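Local coordinates for protein aspartate--tRNA(Asp/Asn) ligase (Sulfolobus tokodaii, PDB 1WYD) that activates aspartate with ATP and transfers it to tRNA(Asp) and, with relaxed specificity, probably also to tRNA(Asn), at residues F57-S60 with Q61-T64; A402-M405 with V406-T409; T409-S413 with V414-V418. All coordinates share one frame; numbering follows the deposited sequence.

Interaction 1: F57-S60 with Q61-T64; sequences FGIS and QELT
Gln61 folds back on Phe57, one turn earlier in the chain. Its CG lies over one face of the ring, while NE2 comes to 3.4 Å from Phe57 CZ at the ring's far end. The amide and the ring are not stacked flat, their planes being 46° apart. The bend at chi2 (-85°) of Gln61 is what turns the amide toward the ring, and its OE1 is left to a weak bond from Lys35 NZ on strand 34-41. CG of Gln61 also rests 3.3 Å from Phe57 O. That carbonyl is gripped from within its own turn, because Ser60 OG turns back to donate to Phe57 O at 2.7 Å, tilted somewhat out of the carbonyl plane. Gln61 N adds weak bonds to both Phe57 O and Gly58 O, each at 3.4 Å. The next amide is held more firmly: Glu62 N reaches Ile59 O at 2.8 Å with a straight bond (164°). The methylene CG of Glu62 rests 3.2 Å from Ile59 O, and the carboxylate carbon lies near Ile59 CG1. Leu63 CB lies 3.5 Å from Ser60 O, while its side chain packs on Ile37. This is the short helix between strands 44-50 and 68-77, where OB folds commonly carry one. With carbonyls taken by a hydroxyl and by amides only three or four residues on, the turn is fastened by neutral, local bonds rather than by opposed charges.

Interaction 2: A402-M405 with V406-T409; sequences ARLM and VMLT
Met405 O is gripped by two donors from the following turn. Thr409 OG1 gives the shorter bond, 2.6 Å to Met405 O, arriving from above the carbonyl plane; chi1 of 55° swings the hydroxyl back over the helix to make it. Leu408 N reaches Met405 O less well, in a weak bond of 3.0 Å, and shares itself weakly with Leu404 O. Val406 N is divided in the same way between Ala402 O and Arg403 O, so this helix is held by several bent bonds rather than by a regular run of straight ones. Beside the gripped carbonyl, the methyl CE of Met405 meets Thr409 CG2 at 3.5 Å, brought round by bends at chi2 and chi3. One residue earlier on each turn, Leu404 CG lies 3.9 Å from Leu408 CD1, the two side chains crossing at a slant and both facing helix 235-256. Met405 turns instead to helix 128-150. Arg403 points away from this packing: NH1 bonds to Glu352 O, NH2 to Phe218 O, and NE makes a salt bridge to a bound buffer sulfonate. A glycine-rich strand, 394-400, leading into a helix with this arginine is motif 3 of class II synthetases, and Ala402 and Arg403 are predicted to bind ATP.

Interaction 3: T409-S413 with V414-V418; sequences TGIQS and VKEIV. With SO4 (sulfate ion), chain G.
Ser413 meets Glu416 through both backbone and side chain. Glu416 N donates to Ser413 O at 3.0 Å, closing a type I beta turn, and Glu416 CG presses against Ser413 CB at 3.3 Å. The hydroxyl of Ser413, OG, stands anti to the backbone N (chi1 179°), where it accepts a weak bond from Lys415 N and donates to sulfate O4. The distance of 2.4 Å from Ser413 OG to sulfate O4 is very short, and its exact value is doubtful. Val414 N contributes a weak bond to sulfate O3, and Phe218 N also binds the ion, which probably came from the crystallisation liquor. Alongside the turn, Ile411 CG2 touches Glu416 CB at 3.5 Å and Ile417 CG1 at 4.0 Å; the two isoleucines run past each other in opposite directions. Replacing Ile417 with an alanine would probably open a gap beside Ile411 CG2. Ile411 is set in place by an ST turn, in which its N donates to Thr409 OG1 at 3.3 Å, the hydroxyl itself being held by Met405 O. Between them Gly410 ends the helix 401-409 with a positive phi (90°), at which a CB would jam against the preceding carbonyl oxygen. Gly410 O is taken up by Gln412 NE2 at 2.9 Å in a nearly linear bond (178°) that lies in the glutamine's amide plane but comes from above the carbonyl plane. Beyond this shell, Arg117 forms a salt bridge with Glu416 OE2, and Arg121 NH2 bonds to Lys415 O.

Each contact is local, joining residues a few positions apart in the chain, and none encloses a long loop. From the N terminus, interaction 1 comes first, between two strands of the OB-fold domain; its centre is 41 Å from that of interaction 2 and 37 Å from that of interaction 3, and it touches neither. Much later, in the class II catalytic domain, interaction 2 follows strand 394-400, and interaction 3 begins on Thr409, the last residue of interaction 2. The two therefore run in series, without nesting or crossing. After Gly410 the chain turns back along the helix, where Val406 CG2 comes within 3.3 Å of Ile411 O and Met405 CB packs on Ile417 CG2, tying helix 401-409 to 410-418.

Interaction 1: F57-S60 with Q61-T64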
loop_
_atom_site.group_PDB
_atom_site.type_symbol
_atom_site.label_atom_id
_atom_site.label_comp_id
_atom_site.label_asym_id
_atom_site.label_seq_id
_atom_site.Cartn_x
_atom_site.Cartn_y
_atom_site.Cartn_z
ATOM N N PHE B 57 37.782 -26.101 4.860
ATOM C CA PHE B 57 38.116 -26.506 3.500
ATOM C C PHE B 57 37.253 -27.673 3.042
ATOM O O PHE B 57 36.774 -27.683 1.911
ATOM C CB PHE B 57 39.615 -26.823 3.362
ATOM C CG PHE B 57 40.060 -27.086 1.944
ATOM C CD1 PHE B 57 39.893 -26.118 0.944
ATOM C CD2 PHE B 57 40.640 -28.298 1.609
ATOM C CE1 PHE B 57 40.298 -26.354 -0.370
ATOM C CE2 PHE B 57 41.055 -28.548 0.303
ATOM C CZ PHE B 57 40.887 -27.571 -0.690
ATOM N N GLY B 58 37.041 -28.634 3.935
ATOM C CA GLY B 58 36.313 -29.853 3.627
ATOM C C GLY B 58 34.890 -29.585 3.178
ATOM O O GLY B 58 34.467 -30.074 2.127
ATOM N N ILE B 59 34.153 -28.798 3.958
ATOM C CA ILE B 59 32.778 -28.503 3.605
ATOM C C ILE B 59 32.715 -27.586 2.374
ATOM O O ILE B 59 31.902 -27.807 1.494
ATOM C CB ILE B 59 31.929 -28.017 4.846
ATOM C CG1 ILE B 59 30.418 -28.166 4.571
ATOM C CG2 ILE B 59 32.340 -26.597 5.326
ATOM C CD1 ILE B 59 29.550 -28.015 5.804
ATOM N N SER B 60 33.641 -26.638 2.265
ATOM C CA SER B 60 33.663 -25.704 1.132
ATOM C C SER B 60 33.701 -26.427 -0.216
ATOM O O SER B 60 33.315 -25.863 -1.236
ATOM C CB SER B 60 34.827 -24.696 1.248
ATOM O OG SER B 60 36.097 -25.282 0.954
ATOM N N GLN B 61 34.144 -27.681 -0.199
ATOM C CA GLN B 61 34.312 -28.476 -1.413
ATOM C C GLN B 61 33.000 -29.058 -1.890
ATOM O O GLN B 61 32.890 -29.469 -3.036
ATOM C CB GLN B 61 35.330 -29.601 -1.193
ATOM C CG GLN B 61 36.788 -29.113 -1.075
ATOM C CD GLN B 61 37.445 -28.956 -2.432
ATOM O OE1 GLN B 61 36.818 -28.460 -3.380
ATOM N NE2 GLN B 61 38.705 -29.396 -2.547
ATOM N N GLU B 62 32.000 -29.097 -1.019
ATOM C CA GLU B 62 30.723 -29.689 -1.398
ATOM C C GLU B 62 29.658 -28.625 -1.733
ATOM O O GLU B 62 28.562 -28.952 -2.203
ATOM C CB GLU B 62 30.252 -30.692 -0.340
ATOM C CG GLU B 62 29.770 -30.080 0.958
ATOM C CD GLU B 62 29.356 -31.151 1.968
ATOM O OE1 GLU B 62 30.278 -31.773 2.580
ATOM O OE2 GLU B 62 28.114 -31.368 2.140
ATOM N N LEU B 63 30.040 -27.360 -1.523
ATOM C CA LEU B 63 29.208 -26.189 -1.766
ATOM C C LEU B 63 28.879 -25.969 -3.243
ATOM O O LEU B 63 29.680 -26.255 -4.138
ATOM C CB LEU B 63 29.919 -24.941 -1.218
ATOM C CG LEU B 63 30.098 -24.788 0.286
ATOM C CD1 LEU B 63 30.716 -23.421 0.592
ATOM C CD2 LEU B 63 28.778 -24.961 1.041
ATOM N N THR B 64 27.700 -25.420 -3.495
ATOM C CA THR B 64 27.202 -25.250 -4.848
ATOM C C THR B 64 26.588 -23.904 -4.894
ATOM O O THR B 64 26.191 -23.388 -3.850
ATOM C CB THR B 64 26.114 -26.286 -5.134
ATOM O OG1 THR B 64 25.031 -26.108 -4.192
ATOM C CG2 THR B 64 26.662 -27.676 -4.829
#

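Interaction 2: A402-M405 with V406-T409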
loop_
_atom_site.group_PDB
_atom_site.type_symbol
_atom_site.label_atom_id
_atom_site.label_comp_id
_atom_site.label_asym_id
_atom_site.label_seq_id
_atom_site.Cartn_x
_atom_site.Cartn_y
_atom_site.Cartn_z
ATOM N N ALA B 402 4.668 0.710 -12.181
ATOM C CA ALA B 402 5.678 0.094 -13.004
ATOM C C ALA B 402 6.061 0.947 -14.228
ATOM O O ALA B 402 7.199 0.850 -14.704
ATOM C CB ALA B 402 5.275 -1.286 -13.403
ATOM N N ARG B 403 5.120 1.760 -14.726
ATOM C CA ARG B 403 5.450 2.689 -15.772
ATOM C C ARG B 403 6.434 3.731 -15.219
ATOM O O ARG B 403 7.417 4.046 -15.876
ATOM C CB ARG B 403 4.202 3.372 -16.305
ATOM C CG ARG B 403 3.719 2.806 -17.572
ATOM C CD ARG B 403 2.241 2.753 -17.584
ATOM N NE ARG B 403 1.711 1.994 -18.709
ATOM C CZ ARG B 403 1.313 2.567 -19.831
ATOM N NH1 ARG B 403 1.423 3.895 -19.979
ATOM N NH2 ARG B 403 0.828 1.831 -20.811
ATOM N N LEU B 404 6.186 4.230 -14.003
ATOM C CA LEU B 404 7.094 5.189 -13.337
ATOM C C LEU B 404 8.436 4.526 -13.172
ATOM O O LEU B 404 9.461 5.169 -13.243
ATOM C CB LEU B 404 6.569 5.617 -11.961
ATOM C CG LEU B 404 7.542 6.241 -10.946
ATOM C CD1 LEU B 404 8.069 7.686 -11.390
ATOM C CD2 LEU B 404 6.915 6.272 -9.544
ATOM N N MET B 405 8.438 3.206 -13.013
ATOM C CA MET B 405 9.721 2.545 -12.859
ATOM C C MET B 405 10.650 2.615 -14.104
ATOM O O MET B 405 11.876 2.634 -13.947
ATOM C CB MET B 405 9.528 1.140 -12.350
ATOM C CG MET B 405 9.126 1.121 -10.886
ATOM S SD MET B 405 10.521 1.511 -9.770
ATOM C CE MET B 405 11.748 0.340 -10.162
ATOM N N VAL B 406 10.057 2.681 -15.309
ATOM C CA VAL B 406 10.808 2.861 -16.552
ATOM C C VAL B 406 11.618 4.155 -16.508
ATOM O O VAL B 406 12.802 4.188 -16.888
ATOM C CB VAL B 406 9.884 2.944 -17.762
ATOM C CG1 VAL B 406 10.667 3.288 -19.023
ATOM C CG2 VAL B 406 9.111 1.623 -17.943
ATOM N N MET B 407 10.980 5.223 -16.037
ATOM C CA MET B 407 11.641 6.506 -15.865
ATOM C C MET B 407 12.734 6.432 -14.774
ATOM O O MET B 407 13.705 7.195 -14.784
ATOM C CB MET B 407 10.559 7.585 -15.577
ATOM C CG MET B 407 11.089 8.936 -15.179
ATOM S SD MET B 407 9.788 10.011 -14.537
ATOM C CE MET B 407 10.540 11.551 -15.067
ATOM N N LEU B 408 12.599 5.514 -13.835
ATOM C CA LEU B 408 13.584 5.425 -12.760
ATOM C C LEU B 408 14.668 4.365 -12.916
ATOM O O LEU B 408 15.563 4.281 -12.063
ATOM C CB LEU B 408 12.915 5.266 -11.392
ATOM C CG LEU B 408 11.858 6.285 -10.986
ATOM C CD1 LEU B 408 11.239 5.761 -9.727
ATOM C CD2 LEU B 408 12.534 7.662 -10.712
ATOM N N THR B 409 14.627 3.565 -13.981
ATOM C CA THR B 409 15.597 2.474 -14.113
ATOM C C THR B 409 16.158 2.328 -15.513
ATOM O O THR B 409 17.242 1.796 -15.702
ATOM C CB THR B 409 14.929 1.140 -13.737
ATOM O OG1 THR B 409 13.757 0.977 -14.555
ATOM C CG2 THR B 409 14.409 1.199 -12.320
#

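Interaction 3: T409-S413 with V414-V418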
loop_
_atom_site.group_PDB
_atom_site.type_symbol
_atom_site.label_atom_id
_atom_site.label_comp_id
_atom_site.label_asym_id
_atom_site.label_seq_id
_atom_site.Cartn_x
_atom_site.Cartn_y
_atom_site.Cartn_z
ATOM N N THR B 409 14.627 3.565 -13.981
ATOM C CA THR B 409 15.597 2.474 -14.113
ATOM C C THR B 409 16.158 2.328 -15.513
ATOM O O THR B 409 17.242 1.796 -15.702
ATOM C CB THR B 409 14.929 1.140 -13.737
ATOM O OG1 THR B 409 13.757 0.977 -14.555
ATOM C CG2 THR B 409 14.409 1.199 -12.320
ATOM N N GLY B 410 15.392 2.777 -16.504
ATOM C CA GLY B 410 15.754 2.533 -17.883
ATOM C C GLY B 410 15.181 1.244 -18.467
ATOM O O GLY B 410 15.200 1.073 -19.717
ATOM N N ILE B 411 14.670 0.349 -17.615
ATOM C CA ILE B 411 14.106 -0.911 -18.147
ATOM C C ILE B 411 12.897 -0.647 -19.015
ATOM O O ILE B 411 11.929 -0.009 -18.599
ATOM C CB ILE B 411 13.791 -1.954 -17.036
ATOM C CG1 ILE B 411 15.077 -2.454 -16.414
ATOM C CG2 ILE B 411 13.014 -3.155 -17.616
ATOM C CD1 ILE B 411 14.932 -2.698 -14.973
ATOM N N GLN B 412 12.981 -1.145 -20.236
ATOM C CA GLN B 412 11.955 -0.964 -21.251
ATOM C C GLN B 412 10.936 -2.120 -21.284
ATOM O O GLN B 412 10.196 -2.259 -22.242
ATOM C CB GLN B 412 12.611 -0.834 -22.639
ATOM C CG GLN B 412 13.507 0.405 -22.843
ATOM C CD GLN B 412 12.793 1.711 -22.481
ATOM O OE1 GLN B 412 11.917 2.163 -23.214
ATOM N NE2 GLN B 412 13.157 2.302 -21.345
ATOM N N SER B 413 10.890 -2.949 -20.254
ATOM C CA SER B 413 9.832 -3.973 -20.208
ATOM C C SER B 413 9.198 -4.064 -18.827
ATOM O O SER B 413 9.881 -4.221 -17.809
ATOM C CB SER B 413 10.342 -5.334 -20.659
ATOM O OG SER B 413 9.317 -6.328 -20.584
ATOM N N VAL B 414 7.881 -3.946 -18.807
ATOM C CA VAL B 414 7.098 -4.090 -17.584
ATOM C C VAL B 414 7.196 -5.490 -16.963
ATOM O O VAL B 414 7.009 -5.651 -15.769
ATOM C CB VAL B 414 5.646 -3.737 -17.856
ATOM C CG1 VAL B 414 4.899 -4.924 -18.510
ATOM C CG2 VAL B 414 4.985 -3.263 -16.602
ATOM N N LYS B 415 7.519 -6.495 -17.765
ATOM C CA LYS B 415 7.629 -7.851 -17.222
ATOM C C LYS B 415 9.002 -8.011 -16.647
ATOM O O LYS B 415 9.300 -8.981 -15.984
ATOM C CB LYS B 415 7.406 -8.907 -18.303
ATOM C CG LYS B 415 6.136 -8.723 -19.113
ATOM C CD LYS B 415 6.386 -9.170 -20.570
ATOM C CE LYS B 415 6.413 -10.682 -20.671
ATOM N NZ LYS B 415 6.397 -11.090 -22.098
ATOM N N GLU B 416 9.860 -7.059 -16.951
ATOM C CA GLU B 416 11.151 -7.014 -16.314
ATOM C C GLU B 416 11.140 -6.170 -15.022
ATOM O O GLU B 416 12.097 -6.205 -14.254
ATOM C CB GLU B 416 12.173 -6.504 -17.296
ATOM C CG GLU B 416 12.160 -7.219 -18.613
ATOM C CD GLU B 416 13.545 -7.612 -19.041
ATOM O OE1 GLU B 416 14.521 -6.845 -18.751
ATOM O OE2 GLU B 416 13.650 -8.687 -19.678
ATOM N N ILE B 417 10.067 -5.426 -14.772
ATOM C CA ILE B 417 9.981 -4.622 -13.552
ATOM C C ILE B 417 9.136 -5.336 -12.486
ATOM O O ILE B 417 9.523 -5.424 -11.307
ATOM C CB ILE B 417 9.461 -3.187 -13.889
ATOM C CG1 ILE B 417 10.575 -2.370 -14.573
ATOM C CG2 ILE B 417 8.972 -2.453 -12.642
ATOM C CD1 ILE B 417 10.133 -1.261 -15.553
ATOM N N VAL B 418 8.002 -5.896 -12.918
ATOM C CA VAL B 418 7.090 -6.505 -11.974
ATOM C C VAL B 418 7.587 -7.928 -11.695
ATOM O O VAL B 418 7.679 -8.756 -12.616
ATOM C CB VAL B 418 5.641 -6.452 -12.485
ATOM C CG1 VAL B 418 4.699 -7.240 -11.598
ATOM C CG2 VAL B 418 5.195 -5.022 -12.640
HETATM S S SO4 G . 6.362 -5.463 -22.341
HETATM O O1 SO4 G . 7.239 -5.235 -23.488
HETATM O O2 SO4 G . 5.096 -6.062 -22.814
HETATM O O3 SO4 G . 6.106 -4.169 -21.687
HETATM O O4 SO4 G . 7.035 -6.376 -21.413
#